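Local coordinates for protein D-threo-3-hydroxyaspartate dehydratase (Delftia, PDB 3WQC) that uses pyridoxal 5'-phosphate to remove ammonia from D-threo-3-hydroxyaspartate, giving oxaloacetate, and also acts as a dehydratase on D-serine, at residues Ala127-Gly132 and Gly172-Gly177; Leu115-Asp120 and Glu137-Trp142. All blocks are in the same frame, centred on the assembly; numbering follows the deposited sequence.

Interaction 1 of 2, residues Ala127-Gly132 and Gly172-Gly177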
ATOM      1  N   ALA B 127      -3.466 -31.116 -11.370  1.00 10.20           N
ATOM      2  CA  ALA B 127      -2.882 -30.215 -12.396  1.00  9.63           C
ATOM      3  C   ALA B 127      -1.364 -30.285 -12.365  1.00 10.18           C
ATOM      4  O   ALA B 127      -0.670 -30.313 -13.404  1.00 12.08           O
ATOM      5  CB  ALA B 127      -3.352 -28.776 -12.138  1.00 11.63           C
ATOM      6  N   ILE B 128      -0.790 -30.245 -11.147  1.00  9.62           N
ATOM      7  CA  ILE B 128       0.678 -30.326 -11.010  1.00 10.47           C
ATOM      8  C   ILE B 128       1.181 -31.673 -11.554  1.00 11.13           C
ATOM      9  O   ILE B 128       2.167 -31.682 -12.321  1.00 12.93           O
ATOM     10  CB  ILE B 128       1.135 -30.115  -9.580  1.00 10.23           C
ATOM     11  CG1 ILE B 128       0.758 -28.697  -9.066  1.00 11.01           C
ATOM     12  CG2 ILE B 128       2.675 -30.304  -9.482  1.00 13.14           C
ATOM     13  CD1 ILE B 128       1.164 -28.391  -7.621  1.00 12.07           C
ATOM     14  N   ALA B 129       0.551 -32.784 -11.147  1.00 10.41           N
ATOM     15  CA  ALA B 129       1.091 -34.093 -11.551  1.00 11.15           C
ATOM     16  C   ALA B 129       0.948 -34.221 -13.070  1.00 12.47           C
ATOM     17  O   ALA B 129       1.859 -34.783 -13.697  1.00 13.37           O
ATOM     18  CB  ALA B 129       0.270 -35.153 -10.814  1.00 14.69           C
ATOM     19  N   ALA B 130      -0.147 -33.773 -13.682  1.00 11.42           N
ATOM     20  CA  ALA B 130      -0.269 -33.938 -15.153  1.00 13.02           C
ATOM     21  C   ALA B 130       0.786 -33.092 -15.864  1.00 13.44           C
ATOM     22  O   ALA B 130       1.425 -33.561 -16.833  1.00 15.35           O
ATOM     23  CB  ALA B 130      -1.644 -33.536 -15.582  1.00 14.09           C
ATOM     24  N   PHE B 131       1.045 -31.854 -15.365  1.00 11.73           N
ATOM     25  CA  PHE B 131       2.049 -31.074 -16.038  1.00 11.29           C
ATOM     26  C   PHE B 131       3.447 -31.619 -15.848  1.00 13.10           C
ATOM     27  O   PHE B 131       4.290 -31.627 -16.769  1.00 13.97           O
ATOM     28  CB  PHE B 131       1.919 -29.611 -15.474  1.00 12.39           C
ATOM     29  CG  PHE B 131       2.844 -28.635 -16.187  1.00 12.27           C
ATOM     30  CD1 PHE B 131       2.538 -28.231 -17.500  1.00 17.33           C
ATOM     31  CD2 PHE B 131       3.961 -28.084 -15.529  1.00 13.87           C
ATOM     32  CE1 PHE B 131       3.346 -27.280 -18.169  1.00 18.51           C
ATOM     33  CE2 PHE B 131       4.763 -27.128 -16.235  1.00 13.79           C
ATOM     34  CZ  PHE B 131       4.426 -26.715 -17.499  1.00 15.32           C
ATOM     35  N   GLY B 132       3.718 -32.095 -14.622  1.00 11.90           N
ATOM     36  CA  GLY B 132       5.016 -32.710 -14.316  1.00 12.91           C
ATOM     37  C   GLY B 132       5.231 -33.921 -15.218  1.00 14.16           C
ATOM     38  O   GLY B 132       6.345 -34.150 -15.715  1.00 16.00           O
ATOM     39  N   GLY B 172       1.196 -39.979  -8.950  1.00 13.63           N
ATOM     40  CA  GLY B 172       1.393 -39.188 -10.141  1.00 16.12           C
ATOM     41  C   GLY B 172       2.849 -38.941 -10.444  1.00 16.72           C
ATOM     42  O   GLY B 172       3.125 -38.259 -11.454  1.00 21.80           O
ATOM     43  N   GLY B 173       3.776 -39.399  -9.602  1.00 16.11           N
ATOM     44  CA  GLY B 173       5.215 -39.234  -9.824  1.00 17.26           C
ATOM     45  C   GLY B 173       5.821 -37.955  -9.339  1.00 14.49           C
ATOM     46  O   GLY B 173       7.005 -37.655  -9.582  1.00 18.43           O
ATOM     47  N   MET B 174       5.030 -37.223  -8.555  1.00 11.95           N
ATOM     48  CA  MET B 174       5.608 -36.035  -7.909  1.00 11.81           C
ATOM     49  C   MET B 174       6.205 -36.384  -6.560  1.00 12.32           C
ATOM     50  O   MET B 174       6.035 -37.527  -6.047  1.00 14.97           O
ATOM     51  CB  MET B 174       4.490 -34.997  -7.696  1.00 11.96           C
ATOM     52  CG  MET B 174       3.693 -34.647  -8.997  1.00 13.38           C
ATOM     53  SD  MET B 174       4.805 -33.949 -10.326  1.00 14.26           S
ATOM     54  CE  MET B 174       4.902 -35.303 -11.539  1.00 14.71           C
ATOM     55  N   ARG B 175       6.956 -35.441  -5.968  1.00 12.85           N
ATOM     56  CA  ARG B 175       7.601 -35.701  -4.684  1.00 13.50           C
ATOM     57  C   ARG B 175       6.713 -35.072  -3.629  1.00 13.20           C
ATOM     58  O   ARG B 175       6.670 -33.812  -3.514  1.00 12.89           O
ATOM     59  CB  ARG B 175       9.008 -35.046  -4.643  1.00 15.07           C
ATOM     60  CG  ARG B 175       9.686 -35.099  -3.255  1.00 21.96           C
ATOM     61  CD  ARG B 175      11.135 -34.514  -3.266  1.00 30.31           C
ATOM     62  NE  ARG B 175      11.992 -35.330  -4.086  1.00 41.07           N
ATOM     63  CZ  ARG B 175      13.299 -35.374  -3.951  1.00 73.35           C
ATOM     64  NH1 ARG B 175      14.003 -36.189  -4.705  1.00 64.56           N
ATOM     65  NH2 ARG B 175      13.896 -34.575  -3.081  1.00118.41           N
ATOM     66  N   LEU B 176       5.993 -35.863  -2.842  1.00 12.49           N
ATOM     67  CA  LEU B 176       5.179 -35.342  -1.747  1.00 11.17           C
ATOM     68  C   LEU B 176       6.175 -35.076  -0.607  1.00 12.41           C
ATOM     69  O   LEU B 176       6.756 -35.990   0.034  1.00 13.74           O
ATOM     70  CB  LEU B 176       4.167 -36.415  -1.337  1.00 13.03           C
ATOM     71  CG  LEU B 176       3.334 -36.070  -0.137  1.00 14.81           C
ATOM     72  CD1 LEU B 176       2.640 -34.805  -0.097  1.00 20.99           C
ATOM     73  CD2 LEU B 176       2.320 -37.180   0.266  1.00 15.15           C
ATOM     74  N   GLY B 177       6.487 -33.807  -0.368  1.00 11.79           N
ATOM     75  CA  GLY B 177       7.642 -33.454   0.417  1.00 12.03           C
ATOM     76  C   GLY B 177       7.334 -33.119   1.857  1.00 11.05           C
ATOM     77  O   GLY B 177       8.262 -32.988   2.697  1.00 13.78           O
TER

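Interaction 2 of 2, residues Leu115-Asp120 and Glu137-Trp142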
ATOM      1  N   LEU B 115      12.709 -25.333  -5.757  1.00 14.11           N
ATOM      2  CA  LEU B 115      11.475 -24.598  -5.456  1.00 12.19           C
ATOM      3  C   LEU B 115      10.387 -25.616  -5.060  1.00 10.90           C
ATOM      4  O   LEU B 115      10.117 -26.559  -5.832  1.00 13.93           O
ATOM      5  CB  LEU B 115      11.035 -23.864  -6.766  1.00 12.23           C
ATOM      6  CG  LEU B 115       9.671 -23.159  -6.627  1.00 10.73           C
ATOM      7  CD1 LEU B 115       9.746 -21.990  -5.589  1.00 13.49           C
ATOM      8  CD2 LEU B 115       9.298 -22.686  -8.031  1.00 14.14           C
ATOM      9  N   LYS B 116       9.762 -25.390  -3.927  1.00 10.64           N
ATOM     10  CA  LYS B 116       8.657 -26.251  -3.418  1.00 10.31           C
ATOM     11  C   LYS B 116       7.355 -25.509  -3.583  1.00 10.51           C
ATOM     12  O   LYS B 116       7.280 -24.269  -3.356  1.00 11.35           O
ATOM     13  CB  LYS B 116       8.851 -26.551  -1.916  1.00 12.09           C
ATOM     14  CG  LYS B 116       9.899 -27.605  -1.620  1.00 19.24           C
ATOM     15  CD  LYS B 116      11.235 -27.366  -1.868  1.00 27.99           C
ATOM     16  CE  LYS B 116      11.807 -26.436  -0.786  1.00 23.36           C
ATOM     17  NZ  LYS B 116      13.294 -26.795  -1.028  1.00 22.00           N
ATOM     18  N   LEU B 117       6.310 -26.217  -3.987  1.00 10.57           N
ATOM     19  CA  LEU B 117       4.952 -25.657  -4.185  1.00  8.84           C
ATOM     20  C   LEU B 117       4.019 -26.253  -3.125  1.00  9.50           C
ATOM     21  O   LEU B 117       4.371 -27.305  -2.528  1.00 10.50           O
ATOM     22  CB  LEU B 117       4.419 -26.044  -5.602  1.00 10.07           C
ATOM     23  CG  LEU B 117       5.387 -25.701  -6.726  1.00 10.45           C
ATOM     24  CD1 LEU B 117       4.793 -26.149  -8.073  1.00 13.17           C
ATOM     25  CD2 LEU B 117       5.609 -24.128  -6.753  1.00 11.83           C
ATOM     26  N   ILE B 118       2.843 -25.659  -2.939  1.00  9.43           N
ATOM     27  CA  ILE B 118       1.894 -26.176  -1.958  1.00  8.76           C
ATOM     28  C   ILE B 118       0.540 -26.286  -2.622  1.00  9.82           C
ATOM     29  O   ILE B 118       0.171 -25.504  -3.519  1.00 10.70           O
ATOM     30  CB  ILE B 118       1.845 -25.313  -0.663  1.00  8.42           C
ATOM     31  CG1 ILE B 118       1.100 -23.993  -0.855  1.00 10.54           C
ATOM     32  CG2 ILE B 118       3.276 -25.110  -0.107  1.00 10.53           C
ATOM     33  CD1 ILE B 118       0.895 -23.251   0.486  1.00 10.93           C
ATOM     34  N   VAL B 119      -0.261 -27.254  -2.151  1.00  8.51           N
ATOM     35  CA  VAL B 119      -1.655 -27.419  -2.615  1.00  8.81           C
ATOM     36  C   VAL B 119      -2.523 -27.779  -1.409  1.00  8.88           C
ATOM     37  O   VAL B 119      -2.031 -28.303  -0.393  1.00 10.01           O
ATOM     38  CB  VAL B 119      -1.850 -28.501  -3.731  1.00 10.12           C
ATOM     39  CG1 VAL B 119      -1.014 -28.126  -4.953  1.00 10.68           C
ATOM     40  CG2 VAL B 119      -1.517 -29.898  -3.242  1.00 11.55           C
ATOM     41  N   ASP B 120      -3.837 -27.692  -1.618  1.00  9.49           N
ATOM     42  CA  ASP B 120      -4.833 -28.148  -0.619  1.00  8.61           C
ATOM     43  C   ASP B 120      -6.064 -28.773  -1.263  1.00  8.90           C
ATOM     44  O   ASP B 120      -7.108 -28.893  -0.577  1.00 11.43           O
ATOM     45  CB  ASP B 120      -5.219 -27.054   0.371  1.00 10.87           C
ATOM     46  CG  ASP B 120      -6.007 -25.952  -0.238  1.00 14.54           C
ATOM     47  OD1 ASP B 120      -6.290 -25.947  -1.455  1.00 13.94           O
ATOM     48  OD2 ASP B 120      -6.419 -25.017   0.528  1.00 18.85           O
ATOM     49  N   GLU B 137       9.042 -33.563 -15.085  1.00 15.64           N
ATOM     50  CA  GLU B 137       9.479 -32.883 -13.869  1.00 15.71           C
ATOM     51  C   GLU B 137       8.752 -33.464 -12.657  1.00 14.27           C
ATOM     52  O   GLU B 137       7.513 -33.448 -12.618  1.00 15.65           O
ATOM     53  CB  GLU B 137       9.188 -31.341 -13.894  1.00 15.85           C
ATOM     54  CG  GLU B 137       9.742 -30.572 -12.701  1.00 17.10           C
ATOM     55  CD  GLU B 137      11.261 -30.531 -12.656  1.00 19.37           C
ATOM     56  OE1 GLU B 137      11.823 -30.195 -11.584  1.00 20.10           O
ATOM     57  OE2 GLU B 137      11.902 -30.779 -13.706  1.00 22.92           O
ATOM     58  N   ALA B 138       9.518 -33.971 -11.678  1.00 15.52           N
ATOM     59  CA  ALA B 138       8.958 -34.463 -10.426  1.00 14.74           C
ATOM     60  C   ALA B 138       8.941 -33.247  -9.483  1.00 14.16           C
ATOM     61  O   ALA B 138       9.843 -33.027  -8.662  1.00 16.42           O
ATOM     62  CB  ALA B 138       9.747 -35.606  -9.855  1.00 16.56           C
ATOM     63  N   PHE B 139       7.911 -32.436  -9.613  1.00 12.11           N
ATOM     64  CA  PHE B 139       7.784 -31.290  -8.683  1.00 10.88           C
ATOM     65  C   PHE B 139       7.744 -31.733  -7.246  1.00 10.83           C
ATOM     66  O   PHE B 139       7.100 -32.813  -6.959  1.00 13.35           O
ATOM     67  CB  PHE B 139       6.447 -30.542  -8.932  1.00 10.83           C
ATOM     68  CG  PHE B 139       6.455 -29.761 -10.247  1.00  9.70           C
ATOM     69  CD1 PHE B 139       7.054 -28.467 -10.262  1.00 12.90           C
ATOM     70  CD2 PHE B 139       5.855 -30.248 -11.435  1.00 12.26           C
ATOM     71  CE1 PHE B 139       7.021 -27.691 -11.461  1.00 12.45           C
ATOM     72  CE2 PHE B 139       5.864 -29.520 -12.597  1.00 13.69           C
ATOM     73  CZ  PHE B 139       6.434 -28.234 -12.627  1.00 13.64           C
ATOM     74  N   GLU B 140       8.291 -30.913  -6.317  1.00 11.17           N
ATOM     75  CA  GLU B 140       8.127 -31.199  -4.896  1.00 11.15           C
ATOM     76  C   GLU B 140       6.924 -30.386  -4.436  1.00 10.57           C
ATOM     77  O   GLU B 140       6.881 -29.124  -4.639  1.00 12.11           O
ATOM     78  CB  GLU B 140       9.373 -30.793  -4.117  1.00 13.19           C
ATOM     79  CG  GLU B 140       9.155 -31.125  -2.634  1.00 13.20           C
ATOM     80  CD  GLU B 140      10.409 -30.996  -1.805  1.00 14.92           C
ATOM     81  OE1 GLU B 140      10.239 -30.979  -0.529  1.00 15.29           O
ATOM     82  OE2 GLU B 140      11.573 -31.004  -2.340  1.00 18.95           O
ATOM     83  N   VAL B 141       5.968 -31.023  -3.774  1.00 10.01           N
ATOM     84  CA  VAL B 141       4.723 -30.395  -3.395  1.00  9.25           C
ATOM     85  C   VAL B 141       4.458 -30.772  -1.947  1.00 10.18           C
ATOM     86  O   VAL B 141       4.611 -31.941  -1.546  1.00 11.00           O
ATOM     87  CB  VAL B 141       3.543 -30.851  -4.281  1.00  9.12           C
ATOM     88  CG1 VAL B 141       2.257 -30.100  -3.924  1.00 12.12           C
ATOM     89  CG2 VAL B 141       3.875 -30.679  -5.766  1.00 11.99           C
ATOM     90  N   TRP B 142       4.095 -29.747  -1.149  1.00  9.77           N
ATOM     91  CA  TRP B 142       3.663 -29.970   0.235  1.00  9.93           C
ATOM     92  C   TRP B 142       2.194 -29.743   0.311  1.00  9.11           C
ATOM     93  O   TRP B 142       1.615 -28.962  -0.474  1.00 10.74           O
ATOM     94  CB  TRP B 142       4.360 -29.023   1.202  1.00 10.55           C
ATOM     95  CG  TRP B 142       5.866 -29.186   1.218  1.00 10.11           C
ATOM     96  CD1 TRP B 142       6.726 -29.961   0.426  1.00 11.99           C
ATOM     97  CD2 TRP B 142       6.737 -28.419   2.105  1.00 10.90           C
ATOM     98  NE1 TRP B 142       8.040 -29.712   0.755  1.00 12.07           N
ATOM     99  CE2 TRP B 142       8.102 -28.773   1.773  1.00 11.53           C
ATOM    100  CE3 TRP B 142       6.496 -27.439   3.091  1.00 11.64           C
ATOM    101  CZ2 TRP B 142       9.212 -28.173   2.433  1.00 13.92           C
ATOM    102  CZ3 TRP B 142       7.593 -26.827   3.746  1.00 13.99           C
ATOM    103  CH2 TRP B 142       8.933 -27.202   3.412  1.00 12.38           C
TER
HETATM  104  O   HOH W   1       8.139 -28.084  -6.907  1.00 12.03           O

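Interaction 1 of 2, residues Ala127-Gly132 and Gly172-Gly177
With CG of Met174 anti to its carbonyl carbon (chi1 -54°) and the chain bent again at chi2 (-60°) and chi3 (108°), the thioether curls against the helical segment 127-132 and lays its last three atoms over Ala129. Helix 122-135, on the outer layer of the TIM-type barrel of the alanine racemase N-terminal fold, packs here against the turn that leads into strand 175-180. CG of Met174 reaches CA of Ala129 at 3.7 Å and CB of the same alanine at 3.9 Å. SD settles 4.3 Å from CG2 of Ile128, whose branch supplies an apolar flank. Between the two segments no hydrogen bond forms and the fit is apolar, which suits an unbranched, flexible methionine, though Arg133, one residue further along the helix, hydrogen-bonds Gly172 O through NH1. CA of Gly172 comes 4.2 Å from CB of Ala129; a side chain there would run into that methyl. Gly173 follows with positive phi, ending the preceding helix in a Schellman motif and turning the chain toward the strand. Shortened to an alanine, Met174 would lose the thioether, which is likely to leave a gap beside Ala129 and Gly132 and to take one neighbour from Phe139. Gly132 is bare for a matching reason: a CB on it would collide with the terminal methyl, and CE of Met174 lies 3.8 Å from its CA.

Interaction 2 of 2, residues Leu115-Asp120 and Glu137-Trp142
Over one face of the Trp142 indole, offset toward the rim, sits CB of Lys116, while NE1 gives a nearly straight hydrogen bond (177°) to OE1 of Glu140 at 2.8 Å. It meets OE1 on the anti side, 26° out of the carboxylate plane, yet lies in the plane of the indole, and is likely to limit turning of the ring. The Phe139 ring carries CG of Glu137 over its centre, has a water in plane at its edge, and meets CD1 of Leu117 obliquely with its CD1, at 3.9 Å. Glu140, its CG opposite the backbone N (chi1 -180°) and its chain extended, reaches Trp142 NE1 alongside Lys116, whose CG lies 3.4 Å from Glu140 CD while NZ makes salt bridges with Asp90 and Asp114. Between the backbones the strands pair in parallel: Leu117 N bonds Glu140 O (3.0 Å), Leu117 O accepts from Trp142 N (2.8 Å), and Val119 N bonds Trp142 O (3.0 Å). The water donates to both Leu115 O and Glu140 O. Toward helix 122-135, beta-branched Val119 and Val141 cross at about a right angle. The pairing joins strands 114-119 and 140-146 of a beta-alpha-beta unit, the repeating element of a TIM-type barrel.

The two contacts lie side by side in one sector of the barrel, one within the sheet and one between its outer helix and a turn, their centres about 7 Å apart. Interaction 2 pairs strands 114-119 and 140-146; interaction 1 sets the helix that connects them against the turn just ahead of strand 175-180, the neighbour of strand 140-146 in the same sheet. They touch directly through two probable hydrogen bonds, Arg175 N to Phe139 O and Glu137 N to Gly132 O, each 2.8 Å long. Only interaction 2 approaches the cofactor: the side chain of Ile118 is about 6 Å from the bound pyridoxal phosphate and about 10 Å from that of Lys53. Interaction 1 lies away from the cofactor and metal sites.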